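Local coordinates for protein putative pectin lyase (Geobacillus virus E2, PDB 7CHU) that forms the trimeric tailspike of a deep-sea thermophilic phage, with a pectin-lyase-like beta-helix that may recognise or cleave host surface polysaccharide, at residues N131-T145 against Q167-I179. Sequence-based numbering, arbitrary orientation.
Sequences NKSNIRLVGAGMSAT and QRLCFVGIEKMCI
R136 passes over G173, which has no side chain, and meets E175 two residues further along the neighbouring strand. The R136 side chain bends at chi3 (-68°), bringing NH1 to 2.7 Å from E175 OE2; the carboxylate is met on its syn side, and the two flat groups are only 21° apart. V138 runs alongside E175 on the same face, CG2 packed 4.1 Å from CD. L137 and I174 point to the other face, into the interior, L137 lying on F158 and F160, I174 on V189. There M177, bent at chi3, curls its CE back to 3.9 Å from L137 CB. Beneath these side chains the backbones of 135-139 and 173-175 run parallel in register, L137 N bonding G173 O at 2.9 Å, as in successive coils of a right-handed beta-helix. The ladder turns the corner at K176, and C178 N donates to T145 O on the next face. At the opposite end S133 OG accepts C170 N (2.9 Å) while also bonding the backbone O of N106, and N134 lies beside F171, amide and ring planes 37° apart, its ND2 bonding N107 O. R136 NH2 also bonds A140 O of the third subunit, so the salt bridge probably holds the guanidinium in position for a contact between chains, tying coil stacking to trimer assembly.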
ATOM      1  N   ASN A 131      -1.858  17.151 -26.720  1.00 17.90           N
ATOM      2  CA  ASN A 131      -0.567  16.925 -27.365  1.00 18.60           C
ATOM      3  C   ASN A 131       0.566  17.705 -26.714  1.00 16.26           C
ATOM      4  O   ASN A 131       1.669  17.752 -27.272  1.00 16.64           O
ATOM      5  CB  ASN A 131      -0.598  17.301 -28.855  1.00 23.21           C
ATOM      6  CG  ASN A 131      -1.698  16.613 -29.627  1.00 26.33           C
ATOM      7  OD1 ASN A 131      -2.436  17.277 -30.336  1.00 28.38           O
ATOM      8  ND2 ASN A 131      -1.798  15.275 -29.527  1.00 24.12           N
ATOM      9  N   LYS A 132       0.329  18.342 -25.588  1.00 13.97           N
ATOM     10  CA  LYS A 132       1.359  19.146 -24.946  1.00 17.20           C
ATOM     11  C   LYS A 132       1.510  18.726 -23.491  1.00 13.91           C
ATOM     12  O   LYS A 132       0.557  18.248 -22.874  1.00 14.58           O
ATOM     13  CB  LYS A 132       1.026  20.637 -25.046  1.00 18.54           C
ATOM     14  CG  LYS A 132       1.071  21.143 -26.490  1.00 23.81           C
ATOM     15  CD  LYS A 132       0.798  22.631 -26.566  1.00 22.96           C
ATOM     16  CE  LYS A 132       0.777  23.091 -28.016  1.00 31.70           C
ATOM     17  NZ  LYS A 132       0.458  24.543 -28.123  1.00 28.32           N
ATOM     18  N   SER A 133       2.719  18.909 -22.954  1.00 13.22           N
ATOM     19  CA  SER A 133       3.046  18.489 -21.600  1.00 14.65           C
ATOM     20  C   SER A 133       2.367  19.377 -20.553  1.00 18.15           C
ATOM     21  O   SER A 133       1.958  20.514 -20.825  1.00 15.29           O
ATOM     22  CB  SER A 133       4.561  18.530 -21.370  1.00 15.55           C
ATOM     23  OG  SER A 133       5.204  17.486 -22.070  1.00 16.31           O
ATOM     24  N   ASN A 134       2.269  18.834 -19.336  1.00 14.14           N
ATOM     25  CA  ASN A 134       1.817  19.557 -18.142  1.00 16.06           C
ATOM     26  C   ASN A 134       0.348  19.932 -18.211  1.00 18.58           C
ATOM     27  O   ASN A 134      -0.066  20.960 -17.676  1.00 20.50           O
ATOM     28  CB  ASN A 134       2.674  20.804 -17.889  1.00 15.12           C
ATOM     29  CG  ASN A 134       4.132  20.458 -17.730  1.00 17.98           C
ATOM     30  OD1 ASN A 134       4.455  19.400 -17.215  1.00 21.26           O
ATOM     31  ND2 ASN A 134       5.012  21.325 -18.170  1.00 19.70           N
ATOM     32  N   ILE A 135      -0.469  19.124 -18.871  1.00 13.33           N
ATOM     33  CA  ILE A 135      -1.897  19.404 -18.957  1.00 13.45           C
ATOM     34  C   ILE A 135      -2.622  18.377 -18.095  1.00 16.75           C
ATOM     35  O   ILE A 135      -2.425  17.167 -18.263  1.00 14.20           O
ATOM     36  CB  ILE A 135      -2.398  19.381 -20.411  1.00 13.64           C
ATOM     37  CG1 ILE A 135      -1.823  20.572 -21.190  1.00 18.06           C
ATOM     38  CG2 ILE A 135      -3.936  19.436 -20.451  1.00 12.08           C
ATOM     39  CD1 ILE A 135      -2.428  20.752 -22.625  1.00 13.41           C
ATOM     40  N   ARG A 136      -3.449  18.853 -17.166  1.00 14.27           N
ATOM     41  CA  ARG A 136      -4.262  17.985 -16.326  1.00 16.25           C
ATOM     42  C   ARG A 136      -5.730  18.283 -16.584  1.00 13.13           C
ATOM     43  O   ARG A 136      -6.138  19.448 -16.551  1.00 16.19           O
ATOM     44  CB  ARG A 136      -3.939  18.195 -14.849  1.00 16.81           C
ATOM     45  CG  ARG A 136      -2.757  17.396 -14.353  1.00 21.06           C
ATOM     46  CD  ARG A 136      -2.705  17.470 -12.842  1.00 24.82           C
ATOM     47  NE  ARG A 136      -2.366  18.814 -12.397  1.00 26.18           N
ATOM     48  CZ  ARG A 136      -2.875  19.407 -11.322  1.00 26.29           C
ATOM     49  NH1 ARG A 136      -3.770  18.786 -10.564  1.00 23.07           N
ATOM     50  NH2 ARG A 136      -2.491  20.637 -11.006  1.00 26.95           N
ATOM     51  N   LEU A 137      -6.517  17.234 -16.831  1.00 12.90           N
ATOM     52  CA  LEU A 137      -7.966  17.343 -16.990  1.00 11.95           C
ATOM     53  C   LEU A 137      -8.634  16.992 -15.656  1.00 14.26           C
ATOM     54  O   LEU A 137      -8.563  15.850 -15.196  1.00 13.58           O
ATOM     55  CB  LEU A 137      -8.471  16.427 -18.097  1.00 13.23           C
ATOM     56  CG  LEU A 137      -7.758  16.435 -19.459  1.00 14.28           C
ATOM     57  CD1 LEU A 137      -8.395  15.427 -20.434  1.00 11.76           C
ATOM     58  CD2 LEU A 137      -7.722  17.847 -20.071  1.00 10.98           C
ATOM     59  N   VAL A 138      -9.306  17.965 -15.053  1.00 14.27           N
ATOM     60  CA  VAL A 138      -9.855  17.831 -13.707  1.00 15.30           C
ATOM     61  C   VAL A 138     -11.343  18.152 -13.758  1.00 13.65           C
ATOM     62  O   VAL A 138     -11.727  19.195 -14.281  1.00 12.40           O
ATOM     63  CB  VAL A 138      -9.136  18.771 -12.721  1.00 16.50           C
ATOM     64  CG1 VAL A 138      -9.774  18.684 -11.319  1.00 12.41           C
ATOM     65  CG2 VAL A 138      -7.625  18.483 -12.698  1.00 14.96           C
ATOM     66  N   GLY A 139     -12.172  17.264 -13.203  1.00 15.32           N
ATOM     67  CA  GLY A 139     -13.588  17.505 -13.045  1.00 11.25           C
ATOM     68  C   GLY A 139     -13.996  17.721 -11.595  1.00 12.84           C
ATOM     69  O   GLY A 139     -13.172  17.860 -10.692  1.00 13.77           O
ATOM     70  N   ALA A 140     -15.308  17.747 -11.382  1.00 13.20           N
ATOM     71  CA  ALA A 140     -15.861  17.995 -10.054  1.00 15.17           C
ATOM     72  C   ALA A 140     -16.065  16.723  -9.230  1.00 16.17           C
ATOM     73  O   ALA A 140     -16.419  16.815  -8.047  1.00 16.50           O
ATOM     74  CB  ALA A 140     -17.191  18.735 -10.176  1.00 17.76           C
ATOM     75  N   GLY A 141     -15.831  15.550  -9.817  1.00 16.74           N
ATOM     76  CA  GLY A 141     -16.013  14.283  -9.142  1.00 15.82           C
ATOM     77  C   GLY A 141     -16.075  13.143 -10.139  1.00 16.02           C
ATOM     78  O   GLY A 141     -16.458  13.368 -11.296  1.00 16.13           O
ATOM     79  N   MET A 142     -15.721  11.921  -9.704  1.00 14.56           N
ATOM     80  CA  MET A 142     -15.613  10.767 -10.608  1.00 19.95           C
ATOM     81  C   MET A 142     -16.902  10.446 -11.369  1.00 21.27           C
ATOM     82  O   MET A 142     -16.851   9.710 -12.368  1.00 25.13           O
ATOM     83  CB  MET A 142     -15.179   9.520  -9.830  1.00 18.26           C
ATOM     84  CG  MET A 142     -14.523   8.430 -10.718  1.00 28.08           C
ATOM     85  SD  MET A 142     -13.880   7.013  -9.768  0.65 28.35           S
ATOM     86  CE  MET A 142     -13.801   7.792  -8.182  1.00  7.47           C
ATOM     87  N   SER A 143     -18.056  10.913 -10.901  1.00 17.15           N
ATOM     88  CA  SER A 143     -19.296  10.812 -11.666  1.00 14.19           C
ATOM     89  C   SER A 143     -19.958  12.158 -11.906  1.00 17.04           C
ATOM     90  O   SER A 143     -20.720  12.290 -12.877  1.00 16.42           O
ATOM     91  CB  SER A 143     -20.279   9.879 -10.935  1.00 16.11           C
ATOM     92  OG  SER A 143     -21.450   9.578 -11.682  1.00 18.68           O
ATOM     93  N   ALA A 144     -19.680  13.159 -11.066  1.00 12.39           N
ATOM     94  CA  ALA A 144     -20.282  14.478 -11.202  1.00 15.97           C
ATOM     95  C   ALA A 144     -19.937  15.114 -12.540  1.00 16.42           C
ATOM     96  O   ALA A 144     -20.768  15.813 -13.138  1.00 15.92           O
ATOM     97  CB  ALA A 144     -19.808  15.383 -10.059  1.00 14.28           C
ATOM     98  N   THR A 145     -18.703  14.930 -12.991  1.00 13.39           N
ATOM     99  CA  THR A 145     -18.261  15.344 -14.314  1.00 13.80           C
ATOM    100  C   THR A 145     -18.182  14.077 -15.158  1.00 15.38           C
ATOM    101  O   THR A 145     -17.364  13.193 -14.875  1.00 14.50           O
ATOM    102  CB  THR A 145     -16.912  16.058 -14.274  1.00 13.75           C
ATOM    103  OG1 THR A 145     -17.031  17.269 -13.521  1.00 14.40           O
ATOM    104  CG2 THR A 145     -16.449  16.389 -15.713  1.00 14.16           C
ATOM    105  N   GLN A 167       9.783  12.955 -29.282  1.00 25.75           N
ATOM    106  CA  GLN A 167       9.759  13.506 -27.943  1.00 27.19           C
ATOM    107  C   GLN A 167       8.728  12.756 -27.108  1.00 24.38           C
ATOM    108  O   GLN A 167       8.007  11.871 -27.592  1.00 20.98           O
ATOM    109  CB  GLN A 167       9.401  15.003 -27.955  1.00 24.79           C
ATOM    110  CG  GLN A 167      10.140  15.892 -28.914  1.00 31.21           C
ATOM    111  CD  GLN A 167      10.097  17.325 -28.426  1.00 31.44           C
ATOM    112  OE1 GLN A 167      10.386  17.591 -27.252  1.00 35.75           O
ATOM    113  NE2 GLN A 167       9.700  18.248 -29.297  1.00 29.47           N
ATOM    114  N   ARG A 168       8.611  13.160 -25.853  1.00 20.81           N
ATOM    115  CA  ARG A 168       7.619  12.579 -24.969  1.00 19.87           C
ATOM    116  C   ARG A 168       6.668  13.645 -24.444  1.00 23.76           C
ATOM    117  O   ARG A 168       6.961  14.844 -24.446  1.00 19.95           O
ATOM    118  CB  ARG A 168       8.308  11.851 -23.829  1.00 22.16           C
ATOM    119  CG  ARG A 168       9.254  10.786 -24.360  1.00 22.11           C
ATOM    120  CD  ARG A 168       9.746   9.902 -23.267  1.00 20.31           C
ATOM    121  NE  ARG A 168       8.674   9.093 -22.701  1.00 23.14           N
ATOM    122  CZ  ARG A 168       8.256   7.950 -23.228  1.00 21.83           C
ATOM    123  NH1 ARG A 168       8.820   7.479 -24.342  1.00 19.66           N
ATOM    124  NH2 ARG A 168       7.284   7.267 -22.629  1.00 20.28           N
ATOM    125  N   LEU A 169       5.507  13.177 -24.016  1.00 18.39           N
ATOM    126  CA  LEU A 169       4.552  13.985 -23.286  1.00 19.22           C
ATOM    127  C   LEU A 169       4.773  13.747 -21.800  1.00 18.31           C
ATOM    128  O   LEU A 169       4.751  12.594 -21.362  1.00 15.41           O
ATOM    129  CB  LEU A 169       3.133  13.579 -23.683  1.00 19.79           C
ATOM    130  CG  LEU A 169       2.076  14.643 -23.538  1.00 20.00           C
ATOM    131  CD1 LEU A 169       2.426  15.767 -24.489  1.00 24.61           C
ATOM    132  CD2 LEU A 169       0.742  14.032 -23.898  1.00 22.51           C
ATOM    133  N   CYS A 170       4.959  14.821 -21.023  1.00 11.92           N
ATOM    134  CA  CYS A 170       5.264  14.682 -19.601  1.00 16.12           C
ATOM    135  C   CYS A 170       4.240  15.363 -18.700  1.00 16.22           C
ATOM    136  O   CYS A 170       3.665  16.404 -19.044  1.00 12.32           O
ATOM    137  CB  CYS A 170       6.654  15.238 -19.275  1.00 16.19           C
ATOM    138  SG  CYS A 170       7.970  14.414 -20.158  1.00 26.71           S
ATOM    139  N   PHE A 171       4.027  14.750 -17.530  1.00 16.64           N
ATOM    140  CA  PHE A 171       3.238  15.343 -16.443  1.00 13.98           C
ATOM    141  C   PHE A 171       1.804  15.649 -16.868  1.00 17.97           C
ATOM    142  O   PHE A 171       1.261  16.701 -16.527  1.00 18.85           O
ATOM    143  CB  PHE A 171       3.905  16.611 -15.910  1.00 17.91           C
ATOM    144  CG  PHE A 171       5.330  16.413 -15.460  1.00 17.75           C
ATOM    145  CD1 PHE A 171       5.611  15.795 -14.233  1.00 18.05           C
ATOM    146  CD2 PHE A 171       6.383  16.853 -16.252  1.00 18.74           C
ATOM    147  CE1 PHE A 171       6.924  15.625 -13.823  1.00 17.85           C
ATOM    148  CE2 PHE A 171       7.704  16.700 -15.848  1.00 21.40           C
ATOM    149  CZ  PHE A 171       7.977  16.083 -14.638  1.00 16.75           C
ATOM    150  N   VAL A 172       1.184  14.750 -17.631  1.00 15.41           N
ATOM    151  CA  VAL A 172      -0.231  14.881 -17.979  1.00 13.82           C
ATOM    152  C   VAL A 172      -1.056  14.049 -17.006  1.00 15.69           C
ATOM    153  O   VAL A 172      -0.534  13.216 -16.268  1.00 15.07           O
ATOM    154  CB  VAL A 172      -0.520  14.476 -19.444  1.00 13.69           C
ATOM    155  CG1 VAL A 172       0.084  15.497 -20.444  1.00 14.77           C
ATOM    156  CG2 VAL A 172      -0.013  13.060 -19.717  1.00 16.43           C
ATOM    157  N   GLY A 173      -2.364  14.270 -16.994  1.00 13.27           N
ATOM    158  CA  GLY A 173      -3.178  13.499 -16.069  1.00 12.46           C
ATOM    159  C   GLY A 173      -4.655  13.788 -16.217  1.00 14.07           C
ATOM    160  O   GLY A 173      -5.075  14.723 -16.915  1.00 11.04           O
ATOM    161  N   ILE A 174      -5.442  12.938 -15.548  1.00 12.09           N
ATOM    162  CA  ILE A 174      -6.882  13.084 -15.399  1.00 14.24           C
ATOM    163  C   ILE A 174      -7.189  12.923 -13.912  1.00 13.58           C
ATOM    164  O   ILE A 174      -6.616  12.052 -13.250  1.00 15.70           O
ATOM    165  CB  ILE A 174      -7.662  12.024 -16.223  1.00 14.92           C
ATOM    166  CG1 ILE A 174      -7.321  12.114 -17.728  1.00 15.14           C
ATOM    167  CG2 ILE A 174      -9.176  12.157 -15.991  1.00 13.18           C
ATOM    168  CD1 ILE A 174      -8.026  11.076 -18.575  1.00 15.59           C
ATOM    169  N   GLU A 175      -8.105  13.740 -13.393  1.00 13.23           N
ATOM    170  CA  GLU A 175      -8.550  13.637 -12.007  1.00 15.65           C
ATOM    171  C   GLU A 175     -10.044  13.907 -11.939  1.00 13.19           C
ATOM    172  O   GLU A 175     -10.548  14.807 -12.607  1.00 14.88           O
ATOM    173  CB  GLU A 175      -7.826  14.624 -11.073  1.00 14.75           C
ATOM    174  CG  GLU A 175      -6.307  14.550 -11.044  1.00 22.72           C
ATOM    175  CD  GLU A 175      -5.701  15.747 -10.280  1.00 29.15           C
ATOM    176  OE1 GLU A 175      -6.331  16.219  -9.313  1.00 35.01           O
ATOM    177  OE2 GLU A 175      -4.615  16.238 -10.656  1.00 27.28           O
ATOM    178  N   LYS A 176     -10.749  13.106 -11.145  1.00 12.54           N
ATOM    179  CA  LYS A 176     -12.102  13.414 -10.695  1.00 14.75           C
ATOM    180  C   LYS A 176     -13.097  13.631 -11.847  1.00 16.14           C
ATOM    181  O   LYS A 176     -13.805  14.646 -11.904  1.00 11.83           O
ATOM    182  CB  LYS A 176     -12.073  14.639  -9.774  1.00 13.56           C
ATOM    183  CG  LYS A 176     -11.086  14.557  -8.648  1.00 18.32           C
ATOM    184  CD  LYS A 176     -11.556  13.535  -7.651  1.00 20.66           C
ATOM    185  CE  LYS A 176     -10.636  13.418  -6.433  1.00 25.92           C
ATOM    186  NZ  LYS A 176     -11.269  12.440  -5.469  1.00 28.07           N
ATOM    187  N   MET A 177     -13.218  12.624 -12.714  1.00 12.81           N
ATOM    188  CA  MET A 177     -14.213  12.649 -13.783  1.00 14.81           C
ATOM    189  C   MET A 177     -14.354  11.238 -14.353  1.00 16.75           C
ATOM    190  O   MET A 177     -13.498  10.378 -14.130  1.00 16.11           O
ATOM    191  CB  MET A 177     -13.833  13.650 -14.892  1.00 12.66           C
ATOM    192  CG  MET A 177     -12.741  13.152 -15.840  1.00 19.05           C
ATOM    193  SD  MET A 177     -12.474  14.264 -17.288  0.64 16.97           S
ATOM    194  CE  MET A 177     -11.898  15.676 -16.418  1.00  9.60           C
ATOM    195  N   CYS A 178     -15.455  11.012 -15.084  1.00 16.11           N
ATOM    196  CA  CYS A 178     -15.773   9.723 -15.713  1.00 18.07           C
ATOM    197  C   CYS A 178     -15.798   9.902 -17.227  1.00 17.75           C
ATOM    198  O   CYS A 178     -16.264  10.932 -17.731  1.00 17.20           O
ATOM    199  CB  CYS A 178     -17.157   9.163 -15.251  1.00 14.97           C
ATOM    200  SG  CYS A 178     -17.618   7.472 -15.901  1.00 38.38           S
ATOM    201  N   ILE A 179     -15.290   8.904 -17.950  1.00 16.66           N
ATOM    202  CA  ILE A 179     -15.524   8.760 -19.385  1.00 16.38           C
ATOM    203  C   ILE A 179     -16.482   7.589 -19.571  1.00 20.07           C
ATOM    204  O   ILE A 179     -16.166   6.455 -19.188  1.00 20.82           O
ATOM    205  CB  ILE A 179     -14.224   8.528 -20.170  1.00 19.36           C
ATOM    206  CG1 ILE A 179     -13.380   9.801 -20.198  1.00 21.02           C
ATOM    207  CG2 ILE A 179     -14.562   8.101 -21.612  1.00 18.85           C
ATOM    208  CD1 ILE A 179     -12.492   9.998 -18.956  1.00 19.55           C
TER